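Long-range contact in cyanophage-like gp41-1 intein (Metagenome, PDB 6QAZ), which probably carries out protein splicing, excising itself from a precursor and joining the flanking segments, as inteins of the Hint fold do: residues N40-K51 / E101-E112. Residues are numbered along the deposited sequence; the frame is centred on the assembly and turned at random.
With FLC (citrate anion), chain B.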
ATOM      1  N   ASN A  40       1.045   9.338  11.776  1.00 15.10           N
ATOM      2  CA  ASN A  40       2.448   9.723  11.509  1.00 15.79           C
ATOM      3  C   ASN A  40       2.651   9.761  10.019  1.00 14.92           C
ATOM      4  O   ASN A  40       2.128   8.918   9.287  1.00 15.16           O
ATOM      5  CB  ASN A  40       3.463   8.730  12.069  1.00 17.52           C
ATOM      6  CG  ASN A  40       3.320   8.459  13.534  1.00 18.51           C
ATOM      7  OD1 ASN A  40       2.436   7.689  13.938  1.00 19.16           O
ATOM      8  ND2 ASN A  40       4.172   9.100  14.303  1.00 22.45           N
ATOM      9  N   VAL A  41       3.466  10.710   9.602  1.00 14.89           N
ATOM     10  CA  VAL A  41       4.069  10.714   8.257  1.00 14.83           C
ATOM     11  C   VAL A  41       5.568  10.661   8.506  1.00 14.55           C
ATOM     12  O   VAL A  41       6.161  11.640   8.979  1.00 15.77           O
ATOM     13  CB  VAL A  41       3.630  11.887   7.397  1.00 15.89           C
ATOM     14  CG1 VAL A  41       4.303  11.821   6.048  1.00 17.54           C
ATOM     15  CG2 VAL A  41       2.127  11.946   7.273  1.00 16.59           C
ATOM     16  N   PHE A  42       6.149   9.494   8.283  1.00 15.15           N
ATOM     17  CA  PHE A  42       7.573   9.289   8.564  1.00 15.66           C
ATOM     18  C   PHE A  42       8.366   9.981   7.477  1.00 15.62           C
ATOM     19  O   PHE A  42       7.838  10.348   6.435  1.00 16.43           O
ATOM     20  CB  PHE A  42       7.879   7.796   8.658  1.00 15.44           C
ATOM     21  CG  PHE A  42       7.081   7.092   9.730  1.00 14.29           C
ATOM     22  CD1 PHE A  42       7.310   7.336  11.080  1.00 15.91           C
ATOM     23  CD2 PHE A  42       6.108   6.164   9.388  1.00 14.49           C
ATOM     24  CE1 PHE A  42       6.563   6.675  12.046  1.00 16.06           C
ATOM     25  CE2 PHE A  42       5.388   5.511  10.370  1.00 14.79           C
ATOM     26  CZ  PHE A  42       5.609   5.777  11.682  1.00 15.43           C
ATOM     27  N   PRO A  43       9.682  10.178   7.661  1.00 16.21           N
ATOM     28  CA  PRO A  43      10.450  10.855   6.622  1.00 16.70           C
ATOM     29  C   PRO A  43      10.443  10.092   5.309  1.00 16.70           C
ATOM     30  O   PRO A  43      10.470   8.873   5.287  1.00 17.26           O
ATOM     31  CB  PRO A  43      11.856  10.932   7.202  1.00 18.17           C
ATOM     32  CG  PRO A  43      11.636  10.886   8.684  1.00 19.68           C
ATOM     33  CD  PRO A  43      10.462   9.961   8.878  1.00 17.08           C
ATOM     34  N   LYS A  44      10.421  10.847   4.229  1.00 17.75           N
ATOM     35  CA  LYS A  44      10.631  10.279   2.898  1.00 18.19           C
ATOM     36  C   LYS A  44      12.003   9.601   2.895  1.00 20.21           C
ATOM     37  O   LYS A  44      12.923  10.063   3.521  1.00 23.41           O
ATOM     38  CB  LYS A  44      10.762  11.328   1.793  0.57 24.45           C
ATOM     39  CG  LYS A  44       9.520  11.626   0.981  0.57 30.38           C
ATOM     40  CD  LYS A  44       9.586  12.951   0.256  0.57 34.77           C
ATOM     41  CE  LYS A  44      10.919  13.280  -0.390  0.57 36.15           C
ATOM     42  NZ  LYS A  44      10.851  14.498  -1.230  0.57 43.22           N
ATOM     43  N   SER A  45      12.141   8.550   2.127  1.00 19.08           N
ATOM     44  CA  SER A  45      13.335   7.698   2.089  1.00 22.26           C
ATOM     45  C   SER A  45      13.536   7.195   0.680  1.00 19.22           C
ATOM     46  O   SER A  45      12.604   6.914   0.054  1.00 22.21           O
ATOM     47  CB  SER A  45      13.241   6.532   3.085  0.72 30.25           C
ATOM     48  OG  SER A  45      12.148   5.675   2.750  0.72 35.80           O
ATOM     49  N   LYS A  46      14.779   6.985   0.288  1.00 20.69           N
ATOM     50  CA  LYS A  46      15.095   6.416  -1.013  1.00 20.40           C
ATOM     51  C   LYS A  46      15.377   4.945  -0.802  1.00 22.59           C
ATOM     52  O   LYS A  46      16.252   4.586   0.014  1.00 25.55           O
ATOM     53  CB  LYS A  46      16.322   7.088  -1.595  1.00 24.51           C
ATOM     54  CG  LYS A  46      16.524   6.819  -3.075  1.00 29.40           C
ATOM     55  CD  LYS A  46      17.614   7.662  -3.699  1.00 38.81           C
ATOM     56  CE  LYS A  46      17.702   7.462  -5.197  1.00 49.01           C
ATOM     57  NZ  LYS A  46      19.070   7.716  -5.708  1.00 59.55           N
ATOM     58  N   LYS A  47      14.639   4.119  -1.516  1.00 20.58           N
ATOM     59  CA  LYS A  47      14.730   2.659  -1.393  1.00 20.33           C
ATOM     60  C   LYS A  47      14.547   2.048  -2.784  1.00 18.60           C
ATOM     61  O   LYS A  47      13.915   2.649  -3.683  1.00 18.58           O
ATOM     62  CB  LYS A  47      13.656   2.086  -0.449  1.00 21.18           C
ATOM     63  CG  LYS A  47      13.530   2.696   0.935  1.00 24.48           C
ATOM     64  CD  LYS A  47      12.426   2.048   1.780  1.00 26.85           C
ATOM     65  CE  LYS A  47      12.603   2.230   3.268  1.00 36.99           C
ATOM     66  NZ  LYS A  47      11.639   3.192   3.821  1.00 37.90           N
ATOM     67  N   LYS A  48      15.026   0.829  -2.945  1.00 19.26           N
ATOM     68  CA  LYS A  48      14.648   0.049  -4.123  1.00 18.77           C
ATOM     69  C   LYS A  48      13.148  -0.157  -4.143  1.00 17.14           C
ATOM     70  O   LYS A  48      12.541  -0.471  -3.112  1.00 18.75           O
ATOM     71  CB  LYS A  48      15.389  -1.289  -4.149  0.50 19.91           C
ATOM     72  CG  LYS A  48      15.188  -2.157  -5.398  0.50 19.50           C
ATOM     73  CD  LYS A  48      15.515  -1.463  -6.722  0.50 24.95           C
ATOM     74  CE  LYS A  48      16.976  -1.099  -6.842  0.50 28.97           C
ATOM     75  NZ  LYS A  48      17.855  -2.288  -6.733  0.50 31.45           N
ATOM     76  N   SER A  49      12.553  -0.020  -5.314  1.00 16.89           N
ATOM     77  CA  SER A  49      11.101  -0.132  -5.486  1.00 16.03           C
ATOM     78  C   SER A  49      10.764  -1.315  -6.372  1.00 15.52           C
ATOM     79  O   SER A  49      11.584  -1.762  -7.169  1.00 16.69           O
ATOM     80  CB  SER A  49      10.537   1.149  -6.009  1.00 16.32           C
ATOM     81  OG  SER A  49      10.926   1.444  -7.334  1.00 18.04           O
ATOM     82  N   TYR A  50       9.533  -1.770  -6.219  1.00 15.17           N
ATOM     83  CA  TYR A  50       8.965  -2.937  -6.887  1.00 15.26           C
ATOM     84  C   TYR A  50       7.548  -2.599  -7.292  1.00 14.43           C
ATOM     85  O   TYR A  50       6.817  -1.956  -6.551  1.00 15.09           O
ATOM     86  CB  TYR A  50       8.888  -4.140  -5.945  1.00 15.58           C
ATOM     87  CG  TYR A  50      10.222  -4.592  -5.453  1.00 16.97           C
ATOM     88  CD1 TYR A  50      10.865  -3.920  -4.425  1.00 18.27           C
ATOM     89  CD2 TYR A  50      10.865  -5.682  -6.011  1.00 18.96           C
ATOM     90  CE1 TYR A  50      12.117  -4.263  -3.986  1.00 20.49           C
ATOM     91  CE2 TYR A  50      12.118  -6.080  -5.544  1.00 22.24           C
ATOM     92  CZ  TYR A  50      12.756  -5.334  -4.564  1.00 21.51           C
ATOM     93  OH  TYR A  50      14.000  -5.661  -4.082  1.00 26.21           O
ATOM     94  N   LYS A  51       7.147  -3.067  -8.466  1.00 15.01           N
ATOM     95  CA  LYS A  51       5.770  -2.914  -8.939  1.00 15.28           C
ATOM     96  C   LYS A  51       5.047  -4.245  -8.834  1.00 15.29           C
ATOM     97  O   LYS A  51       5.502  -5.240  -9.435  1.00 16.57           O
ATOM     98  CB  LYS A  51       5.728  -2.409 -10.383  1.00 16.31           C
ATOM     99  CG  LYS A  51       4.325  -2.141 -10.893  1.00 17.85           C
ATOM    100  CD  LYS A  51       4.305  -1.539 -12.258  1.00 23.47           C
ATOM    101  CE  LYS A  51       5.053  -2.339 -13.281  1.00 25.15           C
ATOM    102  NZ  LYS A  51       4.749  -1.863 -14.651  1.00 29.74           N
ATOM    103  N   GLU A 101       7.704  -6.816 -10.294  1.00 18.34           N
ATOM    104  CA  GLU A 101       8.803  -6.310 -11.160  1.00 18.88           C
ATOM    105  C   GLU A 101       9.685  -5.392 -10.308  1.00 19.70           C
ATOM    106  O   GLU A 101       9.196  -4.347  -9.891  1.00 20.88           O
ATOM    107  CB  GLU A 101       8.253  -5.575 -12.408  1.00 20.96           C
ATOM    108  CG  GLU A 101       9.354  -5.093 -13.380  0.50 24.90           C
ATOM    109  CD  GLU A 101       8.914  -4.348 -14.638  0.50 29.65           C
ATOM    110  OE1 GLU A 101       8.059  -4.902 -15.406  0.50 37.73           O
ATOM    111  OE2 GLU A 101       9.449  -3.217 -14.895  0.50 28.86           O
ATOM    112  N   GLU A 102      10.961  -5.718 -10.112  1.00 19.87           N
ATOM    113  CA  GLU A 102      11.889  -4.783  -9.466  1.00 20.39           C
ATOM    114  C   GLU A 102      12.090  -3.607 -10.411  1.00 20.06           C
ATOM    115  O   GLU A 102      12.350  -3.819 -11.623  1.00 22.14           O
ATOM    116  CB  GLU A 102      13.182  -5.479  -9.099  1.00 24.69           C
ATOM    117  CG  GLU A 102      14.087  -4.582  -8.289  1.00 27.98           C
ATOM    118  CD  GLU A 102      15.351  -5.242  -7.790  1.00 32.38           C
ATOM    119  OE1 GLU A 102      15.451  -6.478  -7.855  1.00 38.73           O
ATOM    120  OE2 GLU A 102      16.233  -4.505  -7.338  1.00 42.77           O
ATOM    121  N   LEU A 103      12.027  -2.420  -9.856  1.00 19.34           N
ATOM    122  CA  LEU A 103      12.233  -1.183 -10.610  1.00 19.70           C
ATOM    123  C   LEU A 103      13.559  -0.595 -10.129  1.00 20.60           C
ATOM    124  O   LEU A 103      14.568  -1.304 -10.126  1.00 25.78           O
ATOM    125  CB  LEU A 103      11.017  -0.258 -10.442  1.00 20.62           C
ATOM    126  CG  LEU A 103       9.677  -0.831 -10.878  1.00 23.07           C
ATOM    127  CD1 LEU A 103       8.610   0.220 -10.654  1.00 25.15           C
ATOM    128  CD2 LEU A 103       9.672  -1.254 -12.344  1.00 25.47           C
ATOM    129  N   ASP A 104      13.552   0.667  -9.826  1.00 21.62           N
ATOM    130  CA  ASP A 104      14.737   1.476  -9.534  1.00 20.36           C
ATOM    131  C   ASP A 104      14.700   1.956  -8.084  1.00 19.02           C
ATOM    132  O   ASP A 104      13.696   1.810  -7.380  1.00 19.95           O
ATOM    133  CB  ASP A 104      14.777   2.644 -10.521  1.00 23.50           C
ATOM    134  CG  ASP A 104      13.472   3.419 -10.680  1.00 25.82           C
ATOM    135  OD1 ASP A 104      12.504   3.162  -9.970  1.00 25.08           O
ATOM    136  OD2 ASP A 104      13.456   4.294 -11.579  1.00 34.47           O
ATOM    137  N   GLU A 105      15.776   2.562  -7.645  1.00 20.82           N
ATOM    138  CA  GLU A 105      15.778   3.303  -6.381  1.00 20.74           C
ATOM    139  C   GLU A 105      15.011   4.589  -6.587  1.00 20.46           C
ATOM    140  O   GLU A 105      15.271   5.304  -7.562  1.00 24.33           O
ATOM    141  CB  GLU A 105      17.210   3.594  -5.983  1.00 24.38           C
ATOM    142  CG  GLU A 105      17.920   2.359  -5.505  1.00 31.85           C
ATOM    143  CD  GLU A 105      18.616   2.551  -4.177  1.00 45.52           C
ATOM    144  OE1 GLU A 105      17.915   2.915  -3.192  1.00 59.35           O
ATOM    145  OE2 GLU A 105      19.845   2.361  -4.129  1.00 56.69           O
ATOM    146  N   ARG A 106      14.125   4.915  -5.664  1.00 19.04           N
ATOM    147  CA  ARG A 106      13.380   6.176  -5.762  1.00 19.31           C
ATOM    148  C   ARG A 106      12.921   6.591  -4.368  1.00 17.70           C
ATOM    149  O   ARG A 106      12.942   5.799  -3.418  1.00 17.74           O
ATOM    150  CB  ARG A 106      12.208   5.984  -6.700  1.00 19.14           C
ATOM    151  CG  ARG A 106      11.169   5.027  -6.171  1.00 18.36           C
ATOM    152  CD  ARG A 106       9.931   4.938  -7.046  1.00 18.45           C
ATOM    153  NE  ARG A 106      10.234   4.392  -8.341  1.00 20.14           N
ATOM    154  CZ  ARG A 106       9.386   4.347  -9.353  1.00 19.21           C
ATOM    155  NH1 ARG A 106       8.155   4.813  -9.236  1.00 18.49           N
ATOM    156  NH2 ARG A 106       9.744   3.747 -10.472  1.00 23.71           N
ATOM    157  N   GLU A 107      12.493   7.841  -4.277  1.00 19.21           N
ATOM    158  CA  GLU A 107      11.895   8.342  -3.034  1.00 18.41           C
ATOM    159  C   GLU A 107      10.543   7.656  -2.820  1.00 16.68           C
ATOM    160  O   GLU A 107       9.758   7.489  -3.762  1.00 17.62           O
ATOM    161  CB  GLU A 107      11.690   9.846  -3.132  1.00 20.56           C
ATOM    162  CG  GLU A 107      12.963  10.646  -3.264  1.00 25.36           C
ATOM    163  CD  GLU A 107      13.906  10.601  -2.081  1.00 27.85           C
ATOM    164  OE1 GLU A 107      13.451  10.375  -0.955  1.00 29.92           O
ATOM    165  OE2 GLU A 107      15.089  10.946  -2.275  1.00 41.03           O
ATOM    166  N   LEU A 108      10.300   7.273  -1.589  1.00 16.32           N
ATOM    167  CA  LEU A 108       9.064   6.605  -1.183  1.00 14.66           C
ATOM    168  C   LEU A 108       8.583   7.208   0.120  1.00 15.35           C
ATOM    169  O   LEU A 108       9.377   7.774   0.907  1.00 18.33           O
ATOM    170  CB  LEU A 108       9.321   5.110  -1.016  1.00 14.79           C
ATOM    171  CG  LEU A 108       9.837   4.318  -2.225  1.00 15.05           C
ATOM    172  CD1 LEU A 108      10.131   2.909  -1.774  1.00 17.23           C
ATOM    173  CD2 LEU A 108       8.868   4.295  -3.361  1.00 14.91           C
ATOM    174  N   ILE A 109       7.305   7.027   0.405  1.00 14.90           N
ATOM    175  CA  ILE A 109       6.934   7.531   1.716  0.50 16.56           C
ATOM    176  C   ILE A 109       6.073   6.544   2.468  1.00 14.22           C
ATOM    177  O   ILE A 109       5.550   5.537   2.002  1.00 14.45           O
ATOM    178  CB  ILE A 109       6.239   8.849   1.473  0.50 17.33           C
ATOM    179  CG1 ILE A 109       6.029   9.671   2.738  0.50 21.14           C
ATOM    180  CG2 ILE A 109       4.942   8.542   0.761  0.50 17.18           C
ATOM    181  CD1 ILE A 109       7.241   9.859   3.594  0.50 24.90           C
ATOM    182  N   ASP A 110       6.109   6.824   3.753  1.00 14.74           N
ATOM    183  CA  ASP A 110       5.665   5.879   4.777  1.00 14.32           C
ATOM    184  C   ASP A 110       4.785   6.623   5.764  1.00 13.64           C
ATOM    185  O   ASP A 110       5.247   7.620   6.326  1.00 14.87           O
ATOM    186  CB  ASP A 110       6.912   5.360   5.450  1.00 15.91           C
ATOM    187  CG  ASP A 110       6.675   4.224   6.382  1.00 16.44           C
ATOM    188  OD1 ASP A 110       5.569   3.665   6.441  1.00 17.20           O
ATOM    189  OD2 ASP A 110       7.688   3.886   7.070  1.00 17.81           O
ATOM    190  N   ILE A 111       3.583   6.128   6.005  1.00 14.25           N
ATOM    191  CA  ILE A 111       2.663   6.701   6.981  1.00 14.15           C
ATOM    192  C   ILE A 111       2.228   5.627   7.970  1.00 14.06           C
ATOM    193  O   ILE A 111       2.308   4.447   7.679  1.00 15.10           O
ATOM    194  CB  ILE A 111       1.445   7.360   6.299  1.00 15.11           C
ATOM    195  CG1 ILE A 111       0.459   6.353   5.701  1.00 15.46           C
ATOM    196  CG2 ILE A 111       1.886   8.368   5.254  1.00 15.86           C
ATOM    197  CD1 ILE A 111      -0.781   6.980   5.093  1.00 16.54           C
ATOM    198  N   GLU A 112       1.742   6.054   9.109  1.00 14.00           N
ATOM    199  CA  GLU A 112       1.107   5.189  10.108  1.00 13.97           C
ATOM    200  C   GLU A 112      -0.342   5.617  10.255  1.00 13.68           C
ATOM    201  O   GLU A 112      -0.599   6.835  10.400  1.00 15.10           O
ATOM    202  CB  GLU A 112       1.790   5.341  11.463  1.00 15.26           C
ATOM    203  CG  GLU A 112       1.230   4.426  12.505  1.00 17.26           C
ATOM    204  CD  GLU A 112       1.585   2.992  12.252  1.00 18.88           C
ATOM    205  OE1 GLU A 112       2.564   2.670  11.515  1.00 20.78           O
ATOM    206  OE2 GLU A 112       0.842   2.144  12.893  1.00 22.52           O
TER
HETATM  207  CAC FLC B 201      10.607   3.786 -13.407  0.50 19.95           C
HETATM  208  CA  FLC B 201       9.419   4.150 -14.281  0.50 19.09           C
HETATM  209  CB  FLC B 201       8.159   3.340 -13.984  0.50 18.00           C
HETATM  210  CBC FLC B 201       6.988   4.006 -14.749  0.50 19.38           C
HETATM  211  CG  FLC B 201       8.320   1.902 -14.486  0.50 18.96           C
HETATM  212  CGC FLC B 201       7.100   1.031 -14.318  0.50 19.65           C
HETATM  213  OA1 FLC B 201      11.256   4.717 -12.951  0.50 22.99           O
HETATM  214  OA2 FLC B 201      10.845   2.571 -13.148  0.50 23.16           O
HETATM  215  OB1 FLC B 201       6.202   4.727 -14.079  0.50 19.94           O
HETATM  216  OB2 FLC B 201       6.919   3.786 -15.988  0.50 20.29           O
HETATM  217  OG1 FLC B 201       6.259   1.400 -13.464  0.50 20.75           O
HETATM  218  OG2 FLC B 201       7.055  -0.030 -14.949  0.50 18.26           O
HETATM  219  OHB FLC B 201       7.919   3.349 -12.584  0.50 19.73           O
HETATM  220  O   HOH W   1       9.739   6.669   3.701  0.50 14.52           O
HETATM  221  O   HOH W   2      15.055  10.654   0.975  1.00 35.41           O
HETATM  222  O   HOH W   3       6.142  -3.116 -16.383  1.00 49.26           O
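Two long, curved antiparallel strands of the intein's Hint fold, far apart in sequence, pair here: strand 45-51 runs against strand 101-109, and beyond a loop Val41 pairs with Ile111. Between Lys48 and Tyr50 the register slips by one residue, making a beta bulge at Leu103 and Asp104, and Ser49 lies opposite these two residues. Asp104 O takes two bonds there, from Ser49 N and from Ser49 OG, the hydroxyl lying 2.8 Å from Asp104 O and in its carbonyl plane. With chi1 at 68°, Ser49 OG sits between its own backbone N and carbonyl carbon, close enough to reach across; a small polar residue suits so confined a place. Asp104 OD1 is in turn gripped side-on by Arg106 NE and NH2, the latter at 2.9 Å from OD1, and Arg106 NH1 makes a salt bridge with Asp6. Together these bonds fix the rotation of the guanidinium, whose NH2 also meets OHB of a citrate, probably from the crystallisation liquor, at 2.8 Å in a nearly straight bond (171°).

On the face bearing Lys48, Glu105 and Tyr50, the lysine, modelled in two positions, folds back in the conformer described at three successive torsions and brings NZ 2.8 Å from Glu102 OE2, a salt bridge crossing the strands. Glu102 uses its aliphatic part too, CG resting 3.7 Å from Tyr50 CE2. Long, flexible chains can thus serve as both packing and charge on this solvent-facing side. Farther along, a water donates to Pro43 O and Leu108 O where the chain leaves regular pairing, while Phe42 N donates to Asp110 O at 2.9 Å. Bulged, curved antiparallel pairing within a larger sheet, interrupted by a loop and then resumed, is consistent with the all-beta horseshoe of the Hint fold.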